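Local structure of ornithine carbamoyltransferase (Giardia intestinalis, 3GRF) at residues L21-D26 / L318-H323; D30-P35 / I145-T150; A49-A52 / R57-V60; C167-N172 / E254-V259; S277-C282 / S294-P299. The protein is an ornithine carbamoyltransferase of the arginine degradation pathway, an enzyme class that interconverts ornithine plus carbamoyl phosphate and citrulline plus phosphate. All blocks are in the same frame, centred on the assembly; numbering follows the deposited sequence.

Contact 1 (L21-D26 / L318-H323); sequences LAYLID and LDFFLH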
# COMPACT_ATOMS: atom_id res chain seq x y z
N LEU A 21 -13.55 -10.57 -25.56
CA LEU A 21 -12.91 -11.59 -24.73
C LEU A 21 -11.71 -12.19 -25.42
O LEU A 21 -10.70 -12.41 -24.79
CB LEU A 21 -13.91 -12.70 -24.38
CG LEU A 21 -13.36 -13.90 -23.62
CD1 LEU A 21 -12.30 -13.39 -22.59
CD2 LEU A 21 -14.51 -14.77 -22.94
N ALA A 22 -11.81 -12.43 -26.73
CA ALA A 22 -10.70 -12.97 -27.53
C ALA A 22 -9.57 -11.98 -27.73
O ALA A 22 -8.41 -12.37 -27.80
CB ALA A 22 -11.22 -13.45 -28.87
N TYR A 23 -9.90 -10.69 -27.85
CA TYR A 23 -8.91 -9.62 -27.85
C TYR A 23 -8.17 -9.54 -26.50
O TYR A 23 -6.96 -9.41 -26.46
CB TYR A 23 -9.59 -8.28 -28.17
CG TYR A 23 -8.68 -7.09 -27.96
CD1 TYR A 23 -7.83 -6.64 -28.96
CD2 TYR A 23 -8.67 -6.43 -26.76
CE1 TYR A 23 -6.98 -5.55 -28.75
CE2 TYR A 23 -7.86 -5.35 -26.54
CZ TYR A 23 -7.01 -4.93 -27.52
OH TYR A 23 -6.23 -3.85 -27.25
N LEU A 24 -8.89 -9.66 -25.40
CA LEU A 24 -8.26 -9.56 -24.06
C LEU A 24 -7.26 -10.68 -23.84
O LEU A 24 -6.18 -10.44 -23.30
CB LEU A 24 -9.31 -9.54 -22.98
CG LEU A 24 -9.45 -8.22 -22.20
CD1 LEU A 24 -8.85 -7.03 -22.93
CD2 LEU A 24 -10.88 -8.00 -21.93
N ILE A 25 -7.63 -11.87 -24.32
CA ILE A 25 -6.79 -13.10 -24.26
C ILE A 25 -5.51 -12.87 -25.02
O ILE A 25 -4.44 -12.99 -24.46
CB ILE A 25 -7.55 -14.38 -24.76
CG1 ILE A 25 -8.56 -14.86 -23.69
CG2 ILE A 25 -6.60 -15.50 -25.06
CD1 ILE A 25 -9.81 -15.54 -24.24
N ASP A 26 -5.60 -12.48 -26.28
CA ASP A 26 -4.42 -12.17 -27.07
C ASP A 26 -3.57 -11.02 -26.54
O ASP A 26 -2.35 -10.99 -26.72
CB ASP A 26 -4.85 -11.87 -28.51
CG ASP A 26 -5.45 -13.05 -29.19
OD1 ASP A 26 -5.06 -14.20 -28.88
OD2 ASP A 26 -6.33 -12.82 -30.04
N LEU A 318 -7.30 -4.29 -17.12
CA LEU A 318 -7.10 -2.92 -16.64
C LEU A 318 -6.78 -2.02 -17.82
O LEU A 318 -7.38 -1.01 -18.00
CB LEU A 318 -5.98 -2.87 -15.58
CG LEU A 318 -6.38 -3.63 -14.27
CD1 LEU A 318 -5.22 -3.89 -13.31
CD2 LEU A 318 -7.51 -2.90 -13.53
N ASP A 319 -5.84 -2.41 -18.65
CA ASP A 319 -5.47 -1.61 -19.81
C ASP A 319 -6.66 -1.27 -20.66
O ASP A 319 -6.91 -0.11 -20.99
CB ASP A 319 -4.44 -2.35 -20.66
CG ASP A 319 -3.97 -1.52 -21.83
OD1 ASP A 319 -3.24 -0.55 -21.56
OD2 ASP A 319 -4.37 -1.80 -22.99
N PHE A 320 -7.41 -2.30 -21.03
CA PHE A 320 -8.60 -2.17 -21.83
C PHE A 320 -9.63 -1.26 -21.19
O PHE A 320 -10.21 -0.45 -21.87
CB PHE A 320 -9.19 -3.55 -22.04
CG PHE A 320 -10.31 -3.61 -23.02
CD1 PHE A 320 -10.08 -3.36 -24.36
CD2 PHE A 320 -11.58 -4.00 -22.62
CE1 PHE A 320 -11.11 -3.47 -25.27
CE2 PHE A 320 -12.60 -4.11 -23.52
CZ PHE A 320 -12.36 -3.85 -24.85
N PHE A 321 -9.93 -1.41 -19.90
CA PHE A 321 -10.99 -0.56 -19.33
C PHE A 321 -10.51 0.86 -19.09
O PHE A 321 -11.31 1.80 -19.11
CB PHE A 321 -11.64 -1.19 -18.07
CG PHE A 321 -12.70 -2.22 -18.43
CD1 PHE A 321 -14.03 -1.87 -18.53
CD2 PHE A 321 -12.34 -3.52 -18.76
CE1 PHE A 321 -15.00 -2.80 -18.88
CE2 PHE A 321 -13.30 -4.46 -19.14
CZ PHE A 321 -14.63 -4.10 -19.22
N LEU A 322 -9.20 1.01 -18.91
CA LEU A 322 -8.53 2.29 -18.78
C LEU A 322 -8.73 3.13 -20.08
O LEU A 322 -8.86 4.36 -20.02
CB LEU A 322 -7.03 2.09 -18.52
CG LEU A 322 -6.45 2.65 -17.19
CD1 LEU A 322 -7.56 2.95 -16.19
CD2 LEU A 322 -5.44 1.66 -16.61
N HIS A 323 -8.73 2.46 -21.24
CA HIS A 323 -8.98 3.03 -22.59
C HIS A 323 -10.42 2.56 -23.01
O HIS A 323 -11.41 3.17 -22.58
CB HIS A 323 -7.79 2.70 -23.52
CG HIS A 323 -6.32 2.96 -22.91
ND1 HIS A 323 -5.82 2.26 -21.83
CD2 HIS A 323 -5.34 3.84 -23.27
CE1 HIS A 323 -4.61 2.70 -21.54
NE2 HIS A 323 -4.29 3.65 -22.41
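F320 reaches from helix 303-322 to helix 18-33, where Y23 and L24, consecutive residues one turn into the chain's first helix, receive it. The aliphatic part of the contact is made by L24. Its CD1 lies 3.6 Å from F320 CB and 3.7 Å from F320 CG, so the methyl sits at the root of the ring, and the two side chains cross at about a right angle. The aromatic part is made by Y23, whose CE2 is 3.7 Å from F320 CD1. The Y23 and F320 rings have centroids 5.7 Å apart and planes inclined at 45°, an oblique meeting. In both residues CG is anti to the backbone N (chi1 170° in Y23, -171° in F320), which extends each ring from its helix toward the other. Polar groups work beside this packing. H323, the first residue past the end of the helix, folds its imidazole back so that ND1 donates to D319 O at 2.7 Å; H323 N reaches the same oxygen from the opposite face of the carbonyl plane. D319 turns its carboxylate to R27 and R41 in salt bridges, a second, charged tie between the C-terminal helix and the N-terminal part of the chain. L318, F321 and L322 pack on I103 of strand 103-107. The arrangement belongs to the two-domain carbamoyltransferase fold, in which the last helix leaves the ornithine-binding half and returns to pack against the carbamoyl phosphate-binding half.

Contact 2 (D30-P35 / I145-T150); sequences DMKKNP and IKEKFT
K32 and E147 form a salt bridge, K32 NZ to E147 OE2 at 2.7 Å, on the partly exposed sides of two helices. The hydrogen bond uses the syn lone pair of OE2, the side facing OE1, while OE1 itself stays 3.5 Å from K32 NZ. N309 of helix 303-322 completes the cluster: its OD1 accepts from K32 NZ and its ND2 donates to E147 OE1, so the amide bridges both charged groups. The contact thus sits where the N-terminal helix 18-33 meets helices 135-151 and 303-322, the two helices that link the domains in the carbamoyltransferase fold. Both side chains leave their helices with CG anti to the backbone N (chi1 -161° in K32, -166° in E147) and run on extended, bringing their ends together although the nearest CA atoms, of K32 and E147, are 10.4 Å apart. K148 NZ stands 6.2 Å from K32 NZ but is paired with D305, which should ease any repulsion between the like charges. Packing flanks the bridge: the E147 chain touches L29 and M31 rests on M315. Where helix 18-33 ends, N34 ND2 donates to D30 OD2 at 2.6 Å, from above the carboxylate plane.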
# COMPACT_ATOMS: atom_id res chain seq x y z
N ASP A 30 0.20 -11.30 -25.33
CA ASP A 30 1.29 -10.45 -25.85
C ASP A 30 1.99 -9.68 -24.75
O ASP A 30 3.17 -9.40 -24.86
CB ASP A 30 0.83 -9.48 -26.92
CG ASP A 30 2.01 -8.73 -27.56
OD1 ASP A 30 2.05 -7.49 -27.50
OD2 ASP A 30 2.93 -9.39 -28.08
N MET A 31 1.25 -9.32 -23.70
CA MET A 31 1.87 -8.67 -22.52
C MET A 31 2.69 -9.63 -21.70
O MET A 31 3.63 -9.21 -21.04
CB MET A 31 0.80 -8.07 -21.60
CG MET A 31 -0.02 -7.01 -22.26
SD MET A 31 -1.34 -6.53 -21.19
CE MET A 31 -1.75 -4.90 -21.82
N LYS A 32 2.34 -10.91 -21.73
CA LYS A 32 3.19 -11.95 -21.14
C LYS A 32 4.54 -12.09 -21.75
O LYS A 32 5.56 -12.20 -21.03
CB LYS A 32 2.49 -13.30 -21.13
CG LYS A 32 3.18 -14.21 -20.12
CD LYS A 32 2.48 -15.57 -20.03
CE LYS A 32 3.24 -16.43 -19.02
NZ LYS A 32 2.65 -17.79 -18.86
N LYS A 33 4.54 -12.06 -23.09
CA LYS A 33 5.71 -12.27 -23.91
C LYS A 33 6.53 -11.04 -24.14
O LYS A 33 7.75 -11.13 -24.19
CB LYS A 33 5.26 -12.73 -25.27
CG LYS A 33 6.08 -13.91 -25.73
CD LYS A 33 5.63 -14.34 -27.07
CE LYS A 33 6.67 -13.94 -28.11
NZ LYS A 33 6.37 -14.73 -29.32
N ASN A 34 5.86 -9.89 -24.26
CA ASN A 34 6.51 -8.63 -24.59
C ASN A 34 6.16 -7.50 -23.60
O ASN A 34 5.54 -6.50 -23.97
CB ASN A 34 6.11 -8.24 -26.02
CG ASN A 34 6.45 -9.31 -27.05
OD1 ASN A 34 7.62 -9.55 -27.34
ND2 ASN A 34 5.43 -9.93 -27.62
N PRO A 35 6.50 -7.69 -22.31
CA PRO A 35 6.08 -6.70 -21.35
C PRO A 35 6.72 -5.31 -21.60
O PRO A 35 6.14 -4.28 -21.28
CB PRO A 35 6.54 -7.31 -20.03
CG PRO A 35 7.64 -8.25 -20.39
CD PRO A 35 7.26 -8.78 -21.69
N ILE A 145 -5.68 -21.70 -21.16
CA ILE A 145 -6.09 -22.75 -22.10
C ILE A 145 -5.49 -22.44 -23.50
O ILE A 145 -4.85 -23.31 -24.09
CB ILE A 145 -7.65 -22.90 -22.13
CG1 ILE A 145 -8.14 -23.57 -20.84
CG2 ILE A 145 -8.15 -23.72 -23.36
CD1 ILE A 145 -9.66 -23.32 -20.53
N LYS A 146 -5.63 -21.22 -24.01
CA LYS A 146 -5.05 -20.93 -25.35
C LYS A 146 -3.55 -21.10 -25.42
O LYS A 146 -3.01 -21.57 -26.42
CB LYS A 146 -5.40 -19.51 -25.85
CG LYS A 146 -4.55 -19.14 -27.13
CD LYS A 146 -5.20 -17.98 -27.87
CE LYS A 146 -4.55 -17.76 -29.22
NZ LYS A 146 -5.16 -16.50 -29.75
N GLU A 147 -2.88 -20.61 -24.39
CA GLU A 147 -1.44 -20.71 -24.20
C GLU A 147 -0.96 -22.14 -24.20
O GLU A 147 -0.07 -22.49 -24.94
CB GLU A 147 -1.07 -20.12 -22.84
CG GLU A 147 0.40 -19.87 -22.69
CD GLU A 147 0.73 -19.26 -21.35
OE1 GLU A 147 0.16 -19.70 -20.34
OE2 GLU A 147 1.58 -18.36 -21.31
N LYS A 148 -1.52 -22.96 -23.32
CA LYS A 148 -1.13 -24.36 -23.23
C LYS A 148 -1.32 -25.14 -24.54
O LYS A 148 -0.37 -25.74 -25.03
CB LYS A 148 -1.87 -25.08 -22.08
CG LYS A 148 -1.46 -24.56 -20.74
CD LYS A 148 0.04 -24.81 -20.49
CE LYS A 148 0.61 -23.79 -19.48
NZ LYS A 148 2.08 -23.97 -19.25
N PHE A 149 -2.53 -25.10 -25.10
CA PHE A 149 -2.84 -25.86 -26.31
C PHE A 149 -2.09 -25.37 -27.54
O PHE A 149 -1.70 -26.16 -28.38
CB PHE A 149 -4.34 -25.91 -26.52
CG PHE A 149 -5.03 -26.86 -25.57
CD1 PHE A 149 -5.87 -26.38 -24.59
CD2 PHE A 149 -4.79 -28.23 -25.64
CE1 PHE A 149 -6.52 -27.27 -23.70
CE2 PHE A 149 -5.42 -29.12 -24.77
CZ PHE A 149 -6.30 -28.64 -23.79
N THR A 150 -1.83 -24.06 -27.62
CA THR A 150 -1.05 -23.49 -28.74
C THR A 150 0.39 -23.99 -28.76
O THR A 150 0.96 -24.20 -29.84
CB THR A 150 -1.08 -21.95 -28.71
OG1 THR A 150 -2.38 -21.50 -29.07
CG2 THR A 150 -0.08 -21.35 -29.67

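Contact 3 (A49-A52 / R57-V60); sequences AFFA and RTRV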
# COMPACT_ATOMS: atom_id res chain seq x y z
N ALA A 49 -8.46 -0.38 -5.32
CA ALA A 49 -8.77 -1.80 -5.21
C ALA A 49 -9.27 -2.18 -3.83
O ALA A 49 -8.46 -2.36 -2.93
CB ALA A 49 -7.51 -2.62 -5.53
N PHE A 50 -10.59 -2.32 -3.68
CA PHE A 50 -11.26 -2.68 -2.41
C PHE A 50 -11.21 -4.17 -2.20
O PHE A 50 -11.36 -4.95 -3.13
CB PHE A 50 -12.73 -2.23 -2.43
CG PHE A 50 -12.91 -0.71 -2.51
CD1 PHE A 50 -13.19 -0.10 -3.70
CD2 PHE A 50 -12.77 0.09 -1.38
CE1 PHE A 50 -13.38 1.30 -3.77
CE2 PHE A 50 -12.96 1.50 -1.46
CZ PHE A 50 -13.26 2.09 -2.66
N PHE A 51 -10.94 -4.59 -0.97
CA PHE A 51 -11.01 -5.99 -0.65
C PHE A 51 -11.75 -6.08 0.66
O PHE A 51 -11.32 -5.48 1.64
CB PHE A 51 -9.61 -6.57 -0.52
CG PHE A 51 -8.90 -6.75 -1.84
CD1 PHE A 51 -8.93 -7.97 -2.50
CD2 PHE A 51 -8.18 -5.71 -2.40
CE1 PHE A 51 -8.29 -8.11 -3.72
CE2 PHE A 51 -7.48 -5.86 -3.61
CZ PHE A 51 -7.58 -7.04 -4.29
N ALA A 52 -12.85 -6.84 0.69
CA ALA A 52 -13.60 -7.09 1.90
C ALA A 52 -13.01 -8.31 2.60
O ALA A 52 -13.29 -8.59 3.75
CB ALA A 52 -15.07 -7.31 1.57
N ARG A 57 -3.72 -14.01 -4.41
CA ARG A 57 -3.77 -14.06 -5.88
C ARG A 57 -4.30 -12.78 -6.48
O ARG A 57 -3.71 -12.21 -7.39
CB ARG A 57 -4.65 -15.20 -6.38
CG ARG A 57 -3.91 -16.47 -6.73
CD ARG A 57 -4.89 -17.62 -6.51
NE ARG A 57 -4.48 -18.44 -5.39
CZ ARG A 57 -4.62 -18.13 -4.10
NH1 ARG A 57 -5.17 -16.98 -3.71
NH2 ARG A 57 -4.17 -18.97 -3.18
N THR A 58 -5.46 -12.34 -5.98
CA THR A 58 -6.13 -11.19 -6.59
C THR A 58 -5.32 -9.94 -6.28
O THR A 58 -5.00 -9.17 -7.18
CB THR A 58 -7.63 -11.10 -6.20
OG1 THR A 58 -8.29 -12.28 -6.69
CG2 THR A 58 -8.31 -9.88 -6.81
N ARG A 59 -4.94 -9.76 -5.02
CA ARG A 59 -4.22 -8.57 -4.63
C ARG A 59 -2.86 -8.44 -5.30
O ARG A 59 -2.49 -7.36 -5.77
CB ARG A 59 -4.03 -8.52 -3.13
CG ARG A 59 -4.06 -7.11 -2.62
CD ARG A 59 -2.70 -6.64 -2.20
NE ARG A 59 -2.59 -6.84 -0.77
CZ ARG A 59 -1.93 -6.05 0.06
NH1 ARG A 59 -1.30 -4.96 -0.36
NH2 ARG A 59 -1.91 -6.38 1.34
N VAL A 60 -2.09 -9.52 -5.33
CA VAL A 60 -0.72 -9.41 -5.86
C VAL A 60 -0.78 -9.19 -7.36
O VAL A 60 0.06 -8.48 -7.93
CB VAL A 60 0.15 -10.67 -5.51
CG1 VAL A 60 1.35 -10.86 -6.45
CG2 VAL A 60 0.63 -10.63 -4.08
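The F51 ring carries R59 CG over one face and meets T58 at its edge. R59 CG makes a CH-pi contact, 4.2 Å from the centroid of the F51 ring and 28° off its normal, and R59 CA also lies 3.7 Å from F51 CZ. At the rim, T58 CG2 approaches F51 CE1 to 3.6 Å. T58 CB lies in the plane of the ring. The segments are the end of strand 46-51 and the first turn of helix 56-69, the opening strand and helix of a beta-alpha-beta crossover completed by strand 72-77. The turn into the helix and its start read SLRTR, consistent with the family's carbamoyl phosphate signature, so F51 packs against a segment that probably shapes the active site. T58 places its methyl anti to the backbone N and its hydroxyl on the other branch, chi1 -62°. One side chain therefore divides its work: the methyl packs on F51 while OG1 accepts a hydrogen bond from R310. R59 bends at chi2 and chi3, so that CB and CG stay by the ring and its guanidinium leads away to a salt bridge with E63. The R59 guanidinium also makes a cation-pi contact with Y75, whose ring in turn meets that of F51. The outer end crosses the subunit boundary, R59 NH2 pairing with E77 OE2 of the second subunit.

Contact 4 (C167-N172 / E254-V259); sequences CGDSMN and EARLKV
R256 forms a salt bridge with D169, gripping one carboxylate oxygen with both terminal nitrogens: NH1 lies 2.8 Å and NH2 2.9 Å from D169 OD2. The approach is end-on, and OD2 sits in the guanidinium plane, in the fork between the two N-H groups, so both bonds are bent, at 146° and 142°. The carboxylate plane is turned 46° from that of the guanidinium, and both nitrogens reach OD2 from the same face; NH1 comes on its anti side, tilted out of the carboxylate plane. This is a forked grip on a single atom and leaves D169 OD1 for another task. OD1 accepts from M171 N at 3.2 Å, closing an Asx turn that fixes the carboxylate against its own loop. That loop follows strand 164-167, the central strand of the parallel, Rossmann-like sheet in the ornithine-binding domain, and leads into helix 173-185. N172 occupies the N-cap position: its OD1 accepts from V174 N, while its ND2 donates to D169 O at 3.2 Å and to D241. S170 OG turns back to G168 O at 2.9 Å. On the other side, R256 lies at the short helix 256-260, and its NH1 also donates to W243 O, which helps hold the guanidinium in place. At the base of the loop, C167 SG forms a disulfide with C228 SG.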
# COMPACT_ATOMS: atom_id res chain seq x y z
N CYS A 167 -16.05 -29.76 -12.70
CA CYS A 167 -16.49 -30.85 -11.80
C CYS A 167 -16.67 -30.27 -10.42
O CYS A 167 -15.84 -29.50 -9.99
CB CYS A 167 -15.51 -32.04 -11.74
SG CYS A 167 -15.69 -33.19 -13.11
N GLY A 168 -17.74 -30.67 -9.72
CA GLY A 168 -17.89 -30.22 -8.35
C GLY A 168 -19.15 -29.45 -8.09
O GLY A 168 -20.14 -29.59 -8.82
N ASP A 169 -19.11 -28.68 -7.01
CA ASP A 169 -20.18 -27.77 -6.63
C ASP A 169 -20.37 -26.70 -7.67
O ASP A 169 -19.49 -25.84 -7.90
CB ASP A 169 -19.87 -27.08 -5.32
CG ASP A 169 -21.05 -26.30 -4.79
OD1 ASP A 169 -22.10 -26.24 -5.49
OD2 ASP A 169 -20.93 -25.78 -3.67
N SER A 170 -21.55 -26.76 -8.31
CA SER A 170 -21.74 -25.99 -9.51
C SER A 170 -22.75 -24.90 -9.34
O SER A 170 -23.11 -24.21 -10.30
CB SER A 170 -22.02 -26.92 -10.70
OG SER A 170 -20.86 -27.74 -10.93
N MET A 171 -23.17 -24.69 -8.10
CA MET A 171 -23.91 -23.52 -7.78
C MET A 171 -22.86 -22.59 -7.23
O MET A 171 -22.62 -22.52 -6.04
CB MET A 171 -24.99 -23.83 -6.74
CG MET A 171 -26.00 -22.71 -6.64
SD MET A 171 -27.22 -22.86 -5.33
CE MET A 171 -28.25 -24.19 -5.90
N ASN A 172 -22.14 -21.92 -8.14
CA ASN A 172 -20.86 -21.43 -7.80
C ASN A 172 -20.52 -20.31 -8.75
O ASN A 172 -20.61 -20.49 -9.96
CB ASN A 172 -19.87 -22.61 -7.88
CG ASN A 172 -18.42 -22.21 -7.71
OD1 ASN A 172 -18.02 -21.06 -7.83
ND2 ASN A 172 -17.60 -23.23 -7.55
N GLU A 254 -20.32 -30.51 7.77
CA GLU A 254 -19.41 -30.33 6.63
C GLU A 254 -19.68 -31.56 5.78
O GLU A 254 -18.80 -32.07 5.07
CB GLU A 254 -17.97 -30.36 7.14
CG GLU A 254 -16.88 -30.27 6.10
CD GLU A 254 -16.04 -29.00 6.24
OE1 GLU A 254 -16.64 -27.90 6.28
OE2 GLU A 254 -14.79 -29.10 6.30
N ALA A 255 -20.94 -32.02 5.87
CA ALA A 255 -21.46 -33.15 5.09
C ALA A 255 -22.01 -32.71 3.72
O ALA A 255 -22.83 -33.41 3.12
CB ALA A 255 -22.52 -33.89 5.88
N ARG A 256 -21.54 -31.58 3.21
CA ARG A 256 -21.47 -31.44 1.77
C ARG A 256 -20.56 -32.51 1.12
O ARG A 256 -20.67 -32.80 -0.07
CB ARG A 256 -21.12 -30.01 1.31
CG ARG A 256 -20.19 -29.18 2.16
CD ARG A 256 -19.78 -27.90 1.38
NE ARG A 256 -20.93 -27.37 0.65
CZ ARG A 256 -20.92 -26.92 -0.61
NH1 ARG A 256 -19.80 -26.88 -1.35
NH2 ARG A 256 -22.07 -26.49 -1.14
N LEU A 257 -19.69 -33.09 1.94
CA LEU A 257 -18.74 -34.12 1.51
C LEU A 257 -19.40 -35.40 1.01
O LEU A 257 -18.85 -36.10 0.17
CB LEU A 257 -17.75 -34.43 2.64
CG LEU A 257 -16.34 -33.83 2.53
CD1 LEU A 257 -16.33 -32.34 2.84
CD2 LEU A 257 -15.37 -34.56 3.45
N LYS A 258 -20.57 -35.73 1.53
CA LYS A 258 -21.22 -36.96 1.09
C LYS A 258 -21.82 -36.75 -0.31
O LYS A 258 -21.76 -37.65 -1.16
CB LYS A 258 -22.25 -37.46 2.10
CG LYS A 258 -23.14 -36.38 2.68
CD LYS A 258 -24.51 -36.93 3.01
CE LYS A 258 -25.57 -35.84 2.82
NZ LYS A 258 -26.49 -35.80 4.01
N VAL A 259 -22.34 -35.55 -0.55
CA VAL A 259 -22.90 -35.24 -1.88
C VAL A 259 -21.77 -34.97 -2.93
O VAL A 259 -21.87 -35.40 -4.06
CB VAL A 259 -24.07 -34.17 -1.79
CG1 VAL A 259 -24.08 -33.47 -0.45
CG2 VAL A 259 -24.04 -33.17 -2.89

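Contact 5 (S277-C282 / S294-P299); sequences SIFMNC and SVIDGP
F279 lays one face of its ring under the CG1 methyl of V295. The methyl stands 3.6 Å from the F279 centroid and only 17° off the ring normal, a well-placed CH-pi contact displaced slightly toward the rim, where V295 CG1 comes within 3.5 Å of F279 CD1. V295 reaches this place because CG1 is anti to its backbone N (chi1 175°) and so extends from the helix toward the strand. I296 adds a looser contact at F279 CE2, obliquely to the ring: its CA is 4.0 Å and its CB 4.1 Å from F279 CE2. These contacts join strand 278-281, an outermost strand of the five-stranded parallel sheet, to the short helix 293-296 lying beside it. F279 also rests on T240 of the adjoining strand 237-240, while its backbone pairs with K300 and V302, the chain just beyond the short helix. M280, the next residue along the strand, packs instead on D141, T144 and I145 of helix 135-151. C303 of helix 303-322 touches both F279 and I296 and extends the apolar surroundings. Between the two segments the join is carbon against carbon: it consists of a methyl over a ring face plus the looser I296 contact, while hydrogen bonding at this edge falls to the backbone of the strand.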
# COMPACT_ATOMS: atom_id res chain seq x y z
N SER A 277 -5.41 -33.70 -22.60
CA SER A 277 -6.13 -32.94 -21.57
C SER A 277 -5.20 -32.21 -20.62
O SER A 277 -4.01 -32.54 -20.47
CB SER A 277 -7.12 -33.81 -20.80
OG SER A 277 -6.45 -34.88 -20.14
N ILE A 278 -5.74 -31.16 -20.01
CA ILE A 278 -5.02 -30.49 -18.96
C ILE A 278 -5.97 -30.40 -17.78
O ILE A 278 -7.17 -30.51 -17.96
CB ILE A 278 -4.44 -29.11 -19.39
CG1 ILE A 278 -5.54 -28.09 -19.65
CG2 ILE A 278 -3.48 -29.24 -20.62
CD1 ILE A 278 -5.00 -26.69 -20.02
N PHE A 279 -5.43 -30.20 -16.59
CA PHE A 279 -6.22 -30.05 -15.36
C PHE A 279 -5.99 -28.60 -14.80
O PHE A 279 -4.85 -28.11 -14.76
CB PHE A 279 -5.80 -31.12 -14.33
CG PHE A 279 -6.33 -30.83 -12.99
CD1 PHE A 279 -7.66 -31.18 -12.69
CD2 PHE A 279 -5.55 -30.14 -12.06
CE1 PHE A 279 -8.20 -30.83 -11.43
CE2 PHE A 279 -6.08 -29.80 -10.79
CZ PHE A 279 -7.40 -30.13 -10.49
N MET A 280 -7.08 -27.92 -14.41
CA MET A 280 -7.08 -26.56 -13.91
C MET A 280 -7.84 -26.47 -12.58
O MET A 280 -8.75 -27.26 -12.36
CB MET A 280 -7.79 -25.68 -14.93
CG MET A 280 -7.06 -25.64 -16.23
SD MET A 280 -7.73 -24.48 -17.45
CE MET A 280 -7.10 -22.89 -16.91
N ASN A 281 -7.46 -25.52 -11.72
CA ASN A 281 -8.17 -25.21 -10.44
C ASN A 281 -7.72 -23.77 -10.11
O ASN A 281 -6.49 -23.48 -10.02
CB ASN A 281 -7.73 -26.23 -9.33
CG ASN A 281 -8.37 -25.99 -7.94
OD1 ASN A 281 -8.51 -26.92 -7.15
ND2 ASN A 281 -8.74 -24.76 -7.63
N CYS A 282 -8.67 -22.86 -9.97
CA CYS A 282 -8.34 -21.45 -9.79
C CYS A 282 -7.63 -21.18 -8.45
O CYS A 282 -7.03 -20.11 -8.28
CB CYS A 282 -9.59 -20.59 -9.95
SG CYS A 282 -10.99 -21.07 -8.89
N SER A 294 -2.38 -36.46 -6.45
CA SER A 294 -1.84 -37.03 -7.69
C SER A 294 -2.28 -36.30 -8.98
O SER A 294 -1.60 -36.37 -9.98
CB SER A 294 -2.21 -38.49 -7.84
OG SER A 294 -3.57 -38.63 -8.20
N VAL A 295 -3.43 -35.63 -8.95
CA VAL A 295 -3.92 -34.89 -10.14
C VAL A 295 -3.28 -33.52 -10.12
O VAL A 295 -2.62 -33.12 -11.06
CB VAL A 295 -5.48 -34.82 -10.20
CG1 VAL A 295 -5.97 -33.95 -11.37
CG2 VAL A 295 -6.08 -36.26 -10.30
N ILE A 296 -3.43 -32.81 -9.01
CA ILE A 296 -2.88 -31.45 -8.96
C ILE A 296 -1.37 -31.39 -9.03
O ILE A 296 -0.82 -30.41 -9.55
CB ILE A 296 -3.42 -30.61 -7.75
CG1 ILE A 296 -2.86 -29.16 -7.78
CG2 ILE A 296 -3.19 -31.33 -6.40
CD1 ILE A 296 -3.80 -28.09 -7.19
N ASP A 297 -0.71 -32.42 -8.53
CA ASP A 297 0.76 -32.48 -8.55
C ASP A 297 1.23 -33.39 -9.67
O ASP A 297 2.43 -33.58 -9.87
CB ASP A 297 1.30 -32.95 -7.19
CG ASP A 297 0.87 -32.05 -6.05
OD1 ASP A 297 0.77 -30.81 -6.20
OD2 ASP A 297 0.62 -32.59 -4.97
N GLY A 298 0.28 -33.91 -10.43
CA GLY A 298 0.61 -34.83 -11.49
C GLY A 298 0.85 -34.00 -12.73
O GLY A 298 0.82 -32.77 -12.68
N PRO A 299 1.08 -34.69 -13.87
CA PRO A 299 1.57 -34.09 -15.13
C PRO A 299 0.57 -33.31 -16.01
O PRO A 299 1.00 -32.58 -16.91
CB PRO A 299 2.10 -35.32 -15.88
CG PRO A 299 1.18 -36.43 -15.44
CD PRO A 299 0.91 -36.16 -13.98

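How the contacts relate
From the N terminus, helix 18-33 supplies the first segment of two closures: contact 1, which spans almost the whole chain to helix 303-322, and contact 2, which lies within the span of contact 1 and ends at helix 135-151. Contact 3 is a short local closure within contact 2, in the beta-alpha-beta unit of the carbamoyl phosphate-binding domain. Contacts 4 and 5 follow in series in the ornithine-binding domain, and both still fall inside contact 1; none cross. Contacts 1 and 2 meet through a salt bridge, D26 OD1 to K146 NZ. Helix 135-151 carries contact 2 onto contact 5 by I145 and M280, while R57 touches C282 between contacts 3 and 5, linking the domains.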